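Local coordinates for protein alcohol dehydrogenase (Aeropyrum pernix, PDB 1H2B) that probably catalyses the zinc-dependent, NAD(+)-linked oxidation of alcohols, and binds zinc and the dinucleotide in its active-site cleft, at residues Leu103-Thr108 / Leu166-Ile171; Ala173-Lys178 / Glu305-Gly310; Val257-Val262 / Arg280-Gly285. All coordinates share one frame; numbering follows the deposited sequence.

Interaction 1 of 3, residues Leu103-Thr108 / Leu166-Ile171; sequences LHPAVT and LADAGI. With ZN (zinc ion), chain J; OCA (octanoic acid (caprylic acid)), chain H.
With CG1 of Ile171 anti to the backbone N (chi1 -175°) and CG of His104 likewise anti to its own (chi1 -170°), the isoleucine tip and the imidazole ring meet. They cross at about a right angle, and CD1 of Ile171 lies 3.6 Å from NE2 of His104. The setting is the zinc-containing alcohol dehydrogenase fold. The loop after strand 100-103, in the GroES-like catalytic part, lies against the start of helix 166-181.

Both ring nitrogens of His104 are occupied. ND1 accepts from N of Ala106 at 3.1 Å, a fairly straight bond (164°) whose donor is tilted out of the ring plane. NE2 is hydrogen-bonded to O of Gly310. One ring face also carries CD of Pro105, displaced toward the rim. The ring is therefore fixed in its rotation.

The helix opens with a wider pi-type turn, closed by N of Ile171 and O of Leu166 at 2.9 Å. Ala167 O is buried here and has no hydrogen-bond partner. CD of Pro105 lies 3.2 Å from that oxygen, a tight contact of a ring carbon on a carbonyl. In return, CB of Ala167 reaches O of Leu103 at 3.4 Å.

One residue on, Asp168 turns its carboxylate to the active-site metal, which Cys54 and His79 also bind. Phe128, part of the octanoic acid pocket, touches Pro105, which places the loop next to the ligand site. The bound acid fills a further zinc position with O1, and Thr56 hydrogen-bonds the acid as well. The two Asp168 oxygens divide the work: OD1 binds the zinc ion at 2.0 Å, while OD2 stands 2.6 Å from O2 of the octanoic acid.

Interaction 2 of 3, residues Ala173-Lys178 / Glu305-Gly310; sequences AYRAVK and EGSLVG. With NAJ (nicotinamide-adenine-dinucleotide (acidic form)), chain I; OCA (octanoic acid (caprylic acid)), chain H.
Arg175, extended from CG to NE, runs across residues 307-310 and uses its aliphatic part for the contact. CB comes to 3.4 Å from O of Val309, and CD to 3.6 Å from CA of Gly310. OG of Ser307 stands at the edge of the guanidinium, near its plane, and is hydrogen-bonded to Lys179. The same OG leans over the helix at Ala176, 3.7 Å from its CA. Helix 166-181 thus packs against the loop that follows strand 303-306, an outermost strand of the coenzyme-binding sheet within this chain.

The charged end of Arg175 goes elsewhere: NE forms a salt bridge with Glu301 of the second subunit, and NH1 with Glu314 and Glu119. A leucine in place of Arg175 would probably leave these three carboxylates without their shared cation and loosen the subunit contact beside the loop.

On the other side of the bend, Val309 and Leu308 turn to the ligands. CG2 of Val309 is 3.4 Å from O7N of the dinucleotide and CD1 of Leu308 is 3.8 Å from C5 of octanoic acid. Main-chain atoms take both ends of the nicotinamide carboxamide. N of Val309 donates to O7N at 2.7 Å (158°), and N7N donates to O of Ser307 at 2.9 Å (144°). Donor and acceptor are matched to the two ends of the amide, which should hold its rotation, and this probably helps to orient the nicotinamide ring toward the substrate site.

Interaction 3 of 3, residues Val257-Val262 / Arg280-Gly285; sequences VAMDFV and RLIIVG. With NAJ (nicotinamide-adenine-dinucleotide (acidic form)), chain I.
The ring of Phe261 is met obliquely by Val284, whose CG2 is 3.7 Å from CE2. Leu198 and Ala202 of helix 197-209 also touch this ring. Two flat groups of the dinucleotide meet the loops that end these strands. The nicotinamide carboxamide gives a nearly straight hydrogen bond (165°) from N7N to O of Val284 at 3.0 Å. At the adenine, CG1 of Val262 is 3.7 Å from C8A, while CG2 lies beside N3A of the six-membered ring.

Strands 257-260 and 280-283 run parallel here, with their axes 18° apart. They are neighbours in the six-stranded parallel sheet of the Rossmann-type domain, whose coenzyme lies at the C-terminal ends of the strands. N of Ala258 donates to O of Arg280 at 2.8 Å, and the pairing continues to Asp260.

There O of Asp260 is gripped twice, by N of Val284 in the carbonyl plane at 3.1 Å and by N of Gly285 at 2.8 Å, tilted 23° from that plane. OD1 of Asp260 accepts from N of Val262 at 2.8 Å, an Asx turn. O of Val262 accepts from O3D of the nicotinamide ribose at 2.9 Å.

Interactions 1 and 2 share helix 166-181, and their centres are about 12 Å apart. His104 NE2 and Gly310 O, 2.7 Å apart, join them directly, and Ile171 also packs on Val309. Interaction 3 is nested in the chain loop closed by interaction 2, with centres about 9 Å apart. Ala176 CB lies 3.7 Å from Val284 CG2, and Arg280 NE forms a salt bridge with Glu305 OE2 at 2.8 Å. Interactions 1 and 3 do not touch. The ligands connect all three: interactions 1 and 2 meet at octanoic acid beside the zinc ion, while interactions 2 and 3 both hold the nicotinamide end of the dinucleotide.

Interaction 1 of 3, residues Leu103-Thr108 / Leu166-Ile171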
loop_
_atom_site.group_PDB
_atom_site.type_symbol
_atom_site.label_atom_id
_atom_site.label_comp_id
_atom_site.label_asym_id
_atom_site.label_seq_id
_atom_site.Cartn_x
_atom_site.Cartn_y
_atom_site.Cartn_z
ATOM N N LEU B 103 6.061 -23.757 17.156
ATOM C CA LEU B 103 5.392 -24.268 15.963
ATOM C C LEU B 103 4.343 -23.359 15.403
ATOM O O LEU B 103 3.375 -22.990 16.094
ATOM C CB LEU B 103 4.741 -25.651 16.214
ATOM C CG LEU B 103 5.707 -26.689 16.790
ATOM C CD1 LEU B 103 4.977 -28.051 17.024
ATOM C CD2 LEU B 103 6.856 -26.916 15.829
ATOM N N HIS B 104 4.480 -23.018 14.116
ATOM C CA HIS B 104 3.368 -22.393 13.412
ATOM C C HIS B 104 2.209 -23.390 13.334
ATOM O O HIS B 104 2.433 -24.578 13.122
ATOM C CB HIS B 104 3.793 -22.032 11.996
ATOM C CG HIS B 104 2.790 -21.184 11.287
ATOM N ND1 HIS B 104 1.650 -21.710 10.722
ATOM C CD2 HIS B 104 2.705 -19.843 11.153
ATOM C CE1 HIS B 104 0.897 -20.723 10.247
ATOM N NE2 HIS B 104 1.527 -19.576 10.492
ATOM N N PRO B 105 0.981 -22.962 13.615
ATOM C CA PRO B 105 -0.078 -23.971 13.742
ATOM C C PRO B 105 -0.514 -24.638 12.457
ATOM O O PRO B 105 -1.222 -25.633 12.555
ATOM C CB PRO B 105 -1.238 -23.205 14.417
ATOM C CG PRO B 105 -0.888 -21.754 14.328
ATOM C CD PRO B 105 0.524 -21.598 13.959
ATOM N N ALA B 106 -0.164 -24.117 11.284
ATOM C CA ALA B 106 -0.553 -24.711 9.999
ATOM C C ALA B 106 0.541 -25.644 9.499
ATOM O O ALA B 106 1.728 -25.348 9.637
ATOM C CB ALA B 106 -0.738 -23.609 8.959
ATOM N N VAL B 107 0.145 -26.789 8.976
ATOM C CA VAL B 107 1.052 -27.691 8.311
ATOM C C VAL B 107 0.723 -27.579 6.820
ATOM O O VAL B 107 -0.379 -27.937 6.389
ATOM C CB VAL B 107 0.843 -29.146 8.843
ATOM C CG1 VAL B 107 1.578 -30.142 7.906
ATOM C CG2 VAL B 107 1.357 -29.264 10.256
ATOM N N THR B 108 1.663 -27.055 6.030
ATOM C CA THR B 108 1.406 -26.716 4.622
ATOM C C THR B 108 2.415 -27.370 3.666
ATOM O O THR B 108 3.504 -27.705 4.081
ATOM C CB THR B 108 1.460 -25.172 4.412
ATOM O OG1 THR B 108 2.748 -24.701 4.799
ATOM C CG2 THR B 108 0.509 -24.449 5.375
ATOM N N LEU B 166 2.670 -17.390 21.862
ATOM C CA LEU B 166 3.011 -16.642 20.634
ATOM C C LEU B 166 2.609 -17.440 19.376
ATOM O O LEU B 166 2.366 -16.852 18.302
ATOM C CB LEU B 166 4.544 -16.321 20.573
ATOM C CG LEU B 166 5.014 -15.533 21.794
ATOM C CD1 LEU B 166 6.511 -15.395 21.618
ATOM C CD2 LEU B 166 4.389 -14.103 21.831
ATOM N N ALA B 167 2.516 -18.779 19.500
ATOM C CA ALA B 167 2.264 -19.655 18.355
ATOM C C ALA B 167 0.851 -19.558 17.789
ATOM O O ALA B 167 0.621 -19.926 16.649
ATOM C CB ALA B 167 2.524 -21.117 18.745
ATOM N N ASP B 168 -0.080 -18.989 18.562
ATOM C CA ASP B 168 -1.434 -18.840 18.037
ATOM C C ASP B 168 -2.051 -17.516 18.528
ATOM O O ASP B 168 -2.377 -16.635 17.734
ATOM C CB ASP B 168 -2.287 -20.008 18.494
ATOM C CG ASP B 168 -3.644 -19.992 17.891
ATOM O OD1 ASP B 168 -4.607 -19.877 18.704
ATOM O OD2 ASP B 168 -3.848 -20.073 16.659
ATOM N N ALA B 169 -2.180 -17.362 19.839
ATOM C CA ALA B 169 -2.653 -16.072 20.372
ATOM C C ALA B 169 -1.789 -14.913 19.894
ATOM O O ALA B 169 -2.324 -13.894 19.394
ATOM C CB ALA B 169 -2.673 -16.067 21.905
ATOM N N GLY B 170 -0.459 -15.069 19.999
ATOM C CA GLY B 170 0.430 -13.973 19.629
ATOM C C GLY B 170 0.421 -13.677 18.140
ATOM O O GLY B 170 0.270 -12.507 17.760
ATOM N N ILE B 171 0.598 -14.714 17.319
ATOM C CA ILE B 171 0.709 -14.494 15.865
ATOM C C ILE B 171 -0.627 -13.876 15.355
ATOM O O ILE B 171 -0.595 -12.985 14.499
ATOM C CB ILE B 171 1.122 -15.785 15.130
ATOM C CG1 ILE B 171 1.340 -15.489 13.641
ATOM C CG2 ILE B 171 0.067 -16.920 15.333
ATOM C CD1 ILE B 171 1.575 -16.736 12.783
HETATM ZN ZN ZN J . -6.482 -20.683 18.903
HETATM C C1 OCA H . -7.361 -20.620 16.114
HETATM C C2 OCA H . -8.493 -20.611 15.076
HETATM C C3 OCA H . -7.959 -20.979 13.681
HETATM C C4 OCA H . -9.027 -21.370 12.671
HETATM C C5 OCA H . -8.352 -21.881 11.399
HETATM C C6 OCA H . -9.364 -22.073 10.271
HETATM C C7 OCA H . -8.731 -22.481 8.946
HETATM C C8 OCA H . -9.822 -22.648 7.903
HETATM O O1 OCA H . -7.630 -20.522 17.344
HETATM O O2 OCA H . -6.171 -20.692 15.745
#

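Interaction 2 of 3, residues Ala173-Lys178 / Glu305-Gly310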
loop_
_atom_site.group_PDB
_atom_site.type_symbol
_atom_site.label_atom_id
_atom_site.label_comp_id
_atom_site.label_asym_id
_atom_site.label_seq_id
_atom_site.Cartn_x
_atom_site.Cartn_y
_atom_site.Cartn_z
ATOM N N ALA B 173 -2.779 -11.980 17.078
ATOM C CA ALA B 173 -2.806 -10.582 17.478
ATOM C C ALA B 173 -1.849 -9.766 16.601
ATOM O O ALA B 173 -2.187 -8.659 16.215
ATOM C CB ALA B 173 -2.430 -10.442 18.979
ATOM N N TYR B 174 -0.687 -10.327 16.258
ATOM C CA TYR B 174 0.314 -9.599 15.471
ATOM C C TYR B 174 -0.126 -9.308 14.044
ATOM O O TYR B 174 -0.018 -8.147 13.591
ATOM C CB TYR B 174 1.650 -10.423 15.485
ATOM C CG TYR B 174 2.767 -9.734 14.775
ATOM C CD1 TYR B 174 3.208 -10.201 13.543
ATOM C CD2 TYR B 174 3.402 -8.644 15.374
ATOM C CE1 TYR B 174 4.231 -9.574 12.879
ATOM C CE2 TYR B 174 4.437 -7.998 14.728
ATOM C CZ TYR B 174 4.835 -8.469 13.473
ATOM O OH TYR B 174 5.882 -7.814 12.844
ATOM N N ARG B 175 -0.686 -10.316 13.356
ATOM C CA ARG B 175 -1.231 -10.052 12.021
ATOM C C ARG B 175 -2.345 -9.034 12.078
ATOM O O ARG B 175 -2.424 -8.125 11.228
ATOM C CB ARG B 175 -1.726 -11.328 11.350
ATOM C CG ARG B 175 -2.230 -11.093 9.916
ATOM C CD ARG B 175 -2.574 -12.419 9.299
ATOM N NE ARG B 175 -3.138 -12.398 7.956
ATOM C CZ ARG B 175 -2.459 -12.610 6.840
ATOM N NH1 ARG B 175 -1.142 -12.771 6.853
ATOM N NH2 ARG B 175 -3.089 -12.660 5.682
ATOM N N ALA B 176 -3.216 -9.142 13.087
ATOM C CA ALA B 176 -4.299 -8.190 13.193
ATOM C C ALA B 176 -3.797 -6.784 13.464
ATOM O O ALA B 176 -4.349 -5.826 12.945
ATOM C CB ALA B 176 -5.282 -8.676 14.317
ATOM N N VAL B 177 -2.765 -6.653 14.310
ATOM C CA VAL B 177 -2.203 -5.324 14.602
ATOM C C VAL B 177 -1.503 -4.769 13.369
ATOM O O VAL B 177 -1.572 -3.551 13.128
ATOM C CB VAL B 177 -1.302 -5.370 15.860
ATOM C CG1 VAL B 177 -0.437 -4.079 15.944
ATOM C CG2 VAL B 177 -2.186 -5.559 17.137
ATOM N N LYS B 178 -0.828 -5.618 12.600
ATOM C CA LYS B 178 -0.291 -5.164 11.283
ATOM C C LYS B 178 -1.379 -4.586 10.422
ATOM O O LYS B 178 -1.198 -3.500 9.827
ATOM C CB LYS B 178 0.382 -6.308 10.544
ATOM C CG LYS B 178 1.635 -6.787 11.219
ATOM C CD LYS B 178 2.519 -7.546 10.227
ATOM C CE LYS B 178 3.936 -7.045 10.285
ATOM N NZ LYS B 178 4.835 -7.375 9.118
ATOM N N GLU B 305 -13.072 -6.317 8.665
ATOM C CA GLU B 305 -11.993 -7.095 8.016
ATOM C C GLU B 305 -11.615 -8.267 8.895
ATOM O O GLU B 305 -11.117 -8.072 10.025
ATOM C CB GLU B 305 -10.755 -6.199 7.859
ATOM C CG GLU B 305 -11.041 -4.986 6.948
ATOM C CD GLU B 305 -9.931 -3.965 6.964
ATOM O OE1 GLU B 305 -8.741 -4.385 6.894
ATOM O OE2 GLU B 305 -10.240 -2.755 6.977
ATOM N N GLY B 306 -11.800 -9.490 8.386
ATOM C CA GLY B 306 -11.368 -10.631 9.170
ATOM C C GLY B 306 -9.857 -10.745 9.196
ATOM O O GLY B 306 -9.156 -10.283 8.293
ATOM N N SER B 307 -9.363 -11.371 10.266
ATOM C CA SER B 307 -7.938 -11.673 10.328
ATOM C C SER B 307 -7.808 -13.089 10.849
ATOM O O SER B 307 -8.506 -13.446 11.790
ATOM C CB SER B 307 -7.218 -10.693 11.270
ATOM O OG SER B 307 -5.828 -10.678 10.976
ATOM N N LEU B 308 -6.937 -13.881 10.226
ATOM C CA LEU B 308 -6.860 -15.328 10.455
ATOM C C LEU B 308 -5.400 -15.680 10.804
ATOM O O LEU B 308 -4.533 -15.637 9.934
ATOM C CB LEU B 308 -7.265 -16.084 9.168
ATOM C CG LEU B 308 -7.117 -17.622 9.247
ATOM C CD1 LEU B 308 -8.025 -18.213 10.316
ATOM C CD2 LEU B 308 -7.485 -18.205 7.854
ATOM N N VAL B 309 -5.184 -16.029 12.076
ATOM C CA VAL B 309 -3.872 -16.494 12.560
ATOM C C VAL B 309 -2.793 -15.627 11.935
ATOM O O VAL B 309 -2.826 -14.429 12.108
ATOM C CB VAL B 309 -3.728 -18.029 12.347
ATOM C CG1 VAL B 309 -2.543 -18.587 13.186
ATOM C CG2 VAL B 309 -4.981 -18.804 12.787
ATOM N N GLY B 310 -1.795 -16.213 11.263
ATOM C CA GLY B 310 -0.868 -15.385 10.493
ATOM C C GLY B 310 0.058 -16.285 9.733
ATOM O O GLY B 310 -0.086 -17.514 9.717
HETATM P PA NAJ I . -10.243 -15.362 25.977
HETATM O O1A NAJ I . -11.376 -16.145 26.582
HETATM O O2A NAJ I . -8.838 -15.470 26.593
HETATM O O5B NAJ I . -10.508 -13.788 26.023
HETATM C C5B NAJ I . -11.803 -13.220 25.779
HETATM C C4B NAJ I . -11.776 -11.901 26.532
HETATM O O4B NAJ I . -12.969 -11.183 26.158
HETATM C C3B NAJ I . -11.736 -12.056 28.052
HETATM O O3B NAJ I . -10.723 -11.229 28.648
HETATM C C2B NAJ I . -13.155 -11.615 28.380
HETATM O O2B NAJ I . -13.317 -11.117 29.718
HETATM C C1B NAJ I . -13.463 -10.542 27.326
HETATM N N9A NAJ I . -14.884 -10.271 27.115
HETATM C C8A NAJ I . -15.996 -11.121 27.201
HETATM N N7A NAJ I . -17.119 -10.423 26.882
HETATM C C5A NAJ I . -16.741 -9.141 26.603
HETATM C C6A NAJ I . -17.431 -8.013 26.232
HETATM N N6A NAJ I . -18.765 -7.981 26.107
HETATM N N1A NAJ I . -16.721 -6.874 25.956
HETATM C C2A NAJ I . -15.348 -6.804 26.110
HETATM N N3A NAJ I . -14.683 -7.913 26.501
HETATM C C4A NAJ I . -15.373 -9.058 26.748
HETATM O O3 NAJ I . -10.224 -15.744 24.434
HETATM P PN NAJ I . -8.970 -15.855 23.424
HETATM O O1N NAJ I . -8.389 -17.190 23.487
HETATM O O2N NAJ I . -8.107 -14.668 23.586
HETATM O O5D NAJ I . -9.766 -15.825 22.030
HETATM C C5D NAJ I . -10.430 -14.616 21.667
HETATM C C4D NAJ I . -11.339 -14.884 20.477
HETATM O O4D NAJ I . -10.505 -15.055 19.317
HETATM C C3D NAJ I . -12.141 -16.179 20.585
HETATM O O3D NAJ I . -13.350 -16.019 19.820
HETATM C C2D NAJ I . -11.235 -17.203 19.886
HETATM O O2D NAJ I . -11.880 -18.353 19.415
HETATM C C1D NAJ I . -10.751 -16.310 18.729
HETATM N N1N NAJ I . -9.569 -16.727 17.974
HETATM C C2N NAJ I . -9.491 -16.276 16.690
HETATM C C3N NAJ I . -8.374 -16.571 15.926
HETATM C C7N NAJ I . -8.324 -16.125 14.502
HETATM O O7N NAJ I . -7.242 -16.535 13.818
HETATM N N7N NAJ I . -9.209 -15.319 13.908
HETATM C C4N NAJ I . -7.269 -17.321 16.448
HETATM C C5N NAJ I . -7.343 -17.601 17.842
HETATM C C6N NAJ I . -8.488 -17.338 18.570
HETATM C C1 OCA H . -7.361 -20.620 16.114
HETATM C C2 OCA H . -8.493 -20.611 15.076
HETATM C C3 OCA H . -7.959 -20.979 13.681
HETATM C C4 OCA H . -9.027 -21.370 12.671
HETATM C C5 OCA H . -8.352 -21.881 11.399
HETATM C C6 OCA H . -9.364 -22.073 10.271
HETATM C C7 OCA H . -8.731 -22.481 8.946
HETATM C C8 OCA H . -9.822 -22.648 7.903
HETATM O O1 OCA H . -7.630 -20.522 17.344
HETATM O O2 OCA H . -6.171 -20.692 15.745
#

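Interaction 3 of 3, residues Val257-Val262 / Arg280-Gly285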
loop_
_atom_site.group_PDB
_atom_site.type_symbol
_atom_site.label_atom_id
_atom_site.label_comp_id
_atom_site.label_asym_id
_atom_site.label_seq_id
_atom_site.Cartn_x
_atom_site.Cartn_y
_atom_site.Cartn_z
ATOM N N VAL B 257 -9.704 2.566 14.416
ATOM C CA VAL B 257 -9.689 1.097 14.267
ATOM C C VAL B 257 -10.282 0.509 15.551
ATOM O O VAL B 257 -9.976 0.981 16.642
ATOM C CB VAL B 257 -8.284 0.539 14.129
ATOM C CG1 VAL B 257 -8.326 -1.001 14.107
ATOM C CG2 VAL B 257 -7.615 1.012 12.809
ATOM N N ALA B 258 -11.201 -0.452 15.387
ATOM C CA ALA B 258 -11.619 -1.283 16.529
ATOM C C ALA B 258 -11.211 -2.703 16.225
ATOM O O ALA B 258 -11.213 -3.101 15.064
ATOM C CB ALA B 258 -13.125 -1.214 16.722
ATOM N N MET B 259 -10.851 -3.464 17.264
ATOM C CA MET B 259 -10.348 -4.830 17.082
ATOM C C MET B 259 -11.140 -5.714 18.013
ATOM O O MET B 259 -11.078 -5.528 19.211
ATOM C CB MET B 259 -8.844 -4.885 17.432
ATOM C CG MET B 259 -8.013 -3.862 16.590
ATOM S SD MET B 259 -6.293 -4.091 16.896
ATOM C CE MET B 259 -5.949 -5.544 15.920
ATOM N N ASP B 260 -11.919 -6.659 17.458
ATOM C CA ASP B 260 -12.732 -7.514 18.321
ATOM C C ASP B 260 -11.974 -8.808 18.581
ATOM O O ASP B 260 -11.861 -9.648 17.667
ATOM C CB ASP B 260 -14.054 -7.818 17.616
ATOM C CG ASP B 260 -14.983 -8.621 18.486
ATOM O OD1 ASP B 260 -14.519 -9.162 19.508
ATOM O OD2 ASP B 260 -16.195 -8.731 18.211
ATOM N N PHE B 261 -11.388 -8.905 19.788
ATOM C CA PHE B 261 -10.706 -10.120 20.246
ATOM C C PHE B 261 -11.574 -10.928 21.205
ATOM O O PHE B 261 -11.054 -11.617 22.089
ATOM C CB PHE B 261 -9.364 -9.734 20.932
ATOM C CG PHE B 261 -8.330 -9.278 19.975
ATOM C CD1 PHE B 261 -8.015 -7.923 19.822
ATOM C CD2 PHE B 261 -7.592 -10.222 19.270
ATOM C CE1 PHE B 261 -6.965 -7.522 18.937
ATOM C CE2 PHE B 261 -6.575 -9.829 18.351
ATOM C CZ PHE B 261 -6.235 -8.455 18.230
ATOM N N VAL B 262 -12.897 -10.829 21.013
ATOM C CA VAL B 262 -13.868 -11.608 21.816
ATOM C C VAL B 262 -14.725 -12.482 20.879
ATOM O O VAL B 262 -14.761 -13.733 21.010
ATOM C CB VAL B 262 -14.810 -10.676 22.579
ATOM C CG1 VAL B 262 -15.722 -11.526 23.531
ATOM C CG2 VAL B 262 -14.007 -9.630 23.396
ATOM N N ARG B 280 -12.266 1.142 10.736
ATOM C CA ARG B 280 -12.043 -0.261 10.346
ATOM C C ARG B 280 -12.202 -1.116 11.554
ATOM O O ARG B 280 -11.547 -0.872 12.604
ATOM C CB ARG B 280 -10.662 -0.464 9.794
ATOM C CG ARG B 280 -10.346 0.401 8.541
ATOM C CD ARG B 280 -8.889 0.413 8.257
ATOM N NE ARG B 280 -8.380 -0.924 7.929
ATOM C CZ ARG B 280 -7.158 -1.353 8.160
ATOM N NH1 ARG B 280 -6.292 -0.543 8.786
ATOM N NH2 ARG B 280 -6.800 -2.596 7.830
ATOM N N LEU B 281 -13.084 -2.109 11.431
ATOM C CA LEU B 281 -13.224 -3.123 12.486
ATOM C C LEU B 281 -12.462 -4.365 12.059
ATOM O O LEU B 281 -12.793 -4.976 11.035
ATOM C CB LEU B 281 -14.710 -3.433 12.739
ATOM C CG LEU B 281 -14.999 -4.650 13.643
ATOM C CD1 LEU B 281 -14.430 -4.492 15.056
ATOM C CD2 LEU B 281 -16.523 -4.833 13.637
ATOM N N ILE B 282 -11.457 -4.743 12.838
ATOM C CA ILE B 282 -10.718 -5.964 12.560
ATOM C C ILE B 282 -11.349 -7.052 13.395
ATOM O O ILE B 282 -11.389 -6.955 14.634
ATOM C CB ILE B 282 -9.216 -5.825 12.900
ATOM C CG1 ILE B 282 -8.599 -4.535 12.320
ATOM C CG2 ILE B 282 -8.475 -7.109 12.474
ATOM C CD1 ILE B 282 -8.828 -4.334 10.890
ATOM N N ILE B 283 -11.967 -8.023 12.722
ATOM C CA ILE B 283 -12.661 -9.130 13.389
ATOM C C ILE B 283 -11.708 -10.319 13.541
ATOM O O ILE B 283 -11.222 -10.876 12.543
ATOM C CB ILE B 283 -13.915 -9.529 12.579
ATOM C CG1 ILE B 283 -14.879 -8.344 12.600
ATOM C CG2 ILE B 283 -14.592 -10.785 13.162
ATOM C CD1 ILE B 283 -16.081 -8.517 11.610
ATOM N N VAL B 284 -11.456 -10.668 14.808
ATOM C CA VAL B 284 -10.541 -11.746 15.148
ATOM C C VAL B 284 -11.306 -12.808 15.917
ATOM O O VAL B 284 -11.304 -14.005 15.542
ATOM C CB VAL B 284 -9.345 -11.259 15.995
ATOM C CG1 VAL B 284 -8.487 -12.479 16.312
ATOM C CG2 VAL B 284 -8.552 -10.199 15.229
ATOM N N GLY B 285 -11.956 -12.392 17.001
ATOM C CA GLY B 285 -12.868 -13.322 17.693
ATOM C C GLY B 285 -14.015 -13.761 16.784
ATOM O O GLY B 285 -14.413 -13.034 15.861
HETATM P PA NAJ I . -10.243 -15.362 25.977
HETATM O O1A NAJ I . -11.376 -16.145 26.582
HETATM O O2A NAJ I . -8.838 -15.470 26.593
HETATM O O5B NAJ I . -10.508 -13.788 26.023
HETATM C C5B NAJ I . -11.803 -13.220 25.779
HETATM C C4B NAJ I . -11.776 -11.901 26.532
HETATM O O4B NAJ I . -12.969 -11.183 26.158
HETATM C C3B NAJ I . -11.736 -12.056 28.052
HETATM O O3B NAJ I . -10.723 -11.229 28.648
HETATM C C2B NAJ I . -13.155 -11.615 28.380
HETATM O O2B NAJ I . -13.317 -11.117 29.718
HETATM C C1B NAJ I . -13.463 -10.542 27.326
HETATM N N9A NAJ I . -14.884 -10.271 27.115
HETATM C C8A NAJ I . -15.996 -11.121 27.201
HETATM N N7A NAJ I . -17.119 -10.423 26.882
HETATM C C5A NAJ I . -16.741 -9.141 26.603
HETATM C C6A NAJ I . -17.431 -8.013 26.232
HETATM N N6A NAJ I . -18.765 -7.981 26.107
HETATM N N1A NAJ I . -16.721 -6.874 25.956
HETATM C C2A NAJ I . -15.348 -6.804 26.110
HETATM N N3A NAJ I . -14.683 -7.913 26.501
HETATM C C4A NAJ I . -15.373 -9.058 26.748
HETATM O O3 NAJ I . -10.224 -15.744 24.434
HETATM P PN NAJ I . -8.970 -15.855 23.424
HETATM O O1N NAJ I . -8.389 -17.190 23.487
HETATM O O2N NAJ I . -8.107 -14.668 23.586
HETATM O O5D NAJ I . -9.766 -15.825 22.030
HETATM C C5D NAJ I . -10.430 -14.616 21.667
HETATM C C4D NAJ I . -11.339 -14.884 20.477
HETATM O O4D NAJ I . -10.505 -15.055 19.317
HETATM C C3D NAJ I . -12.141 -16.179 20.585
HETATM O O3D NAJ I . -13.350 -16.019 19.820
HETATM C C2D NAJ I . -11.235 -17.203 19.886
HETATM O O2D NAJ I . -11.880 -18.353 19.415
HETATM C C1D NAJ I . -10.751 -16.310 18.729
HETATM N N1N NAJ I . -9.569 -16.727 17.974
HETATM C C2N NAJ I . -9.491 -16.276 16.690
HETATM C C3N NAJ I . -8.374 -16.571 15.926
HETATM C C7N NAJ I . -8.324 -16.125 14.502
HETATM O O7N NAJ I . -7.242 -16.535 13.818
HETATM N N7N NAJ I . -9.209 -15.319 13.908
HETATM C C4N NAJ I . -7.269 -17.321 16.448
HETATM C C5N NAJ I . -7.343 -17.601 17.842
HETATM C C6N NAJ I . -8.488 -17.338 18.570
#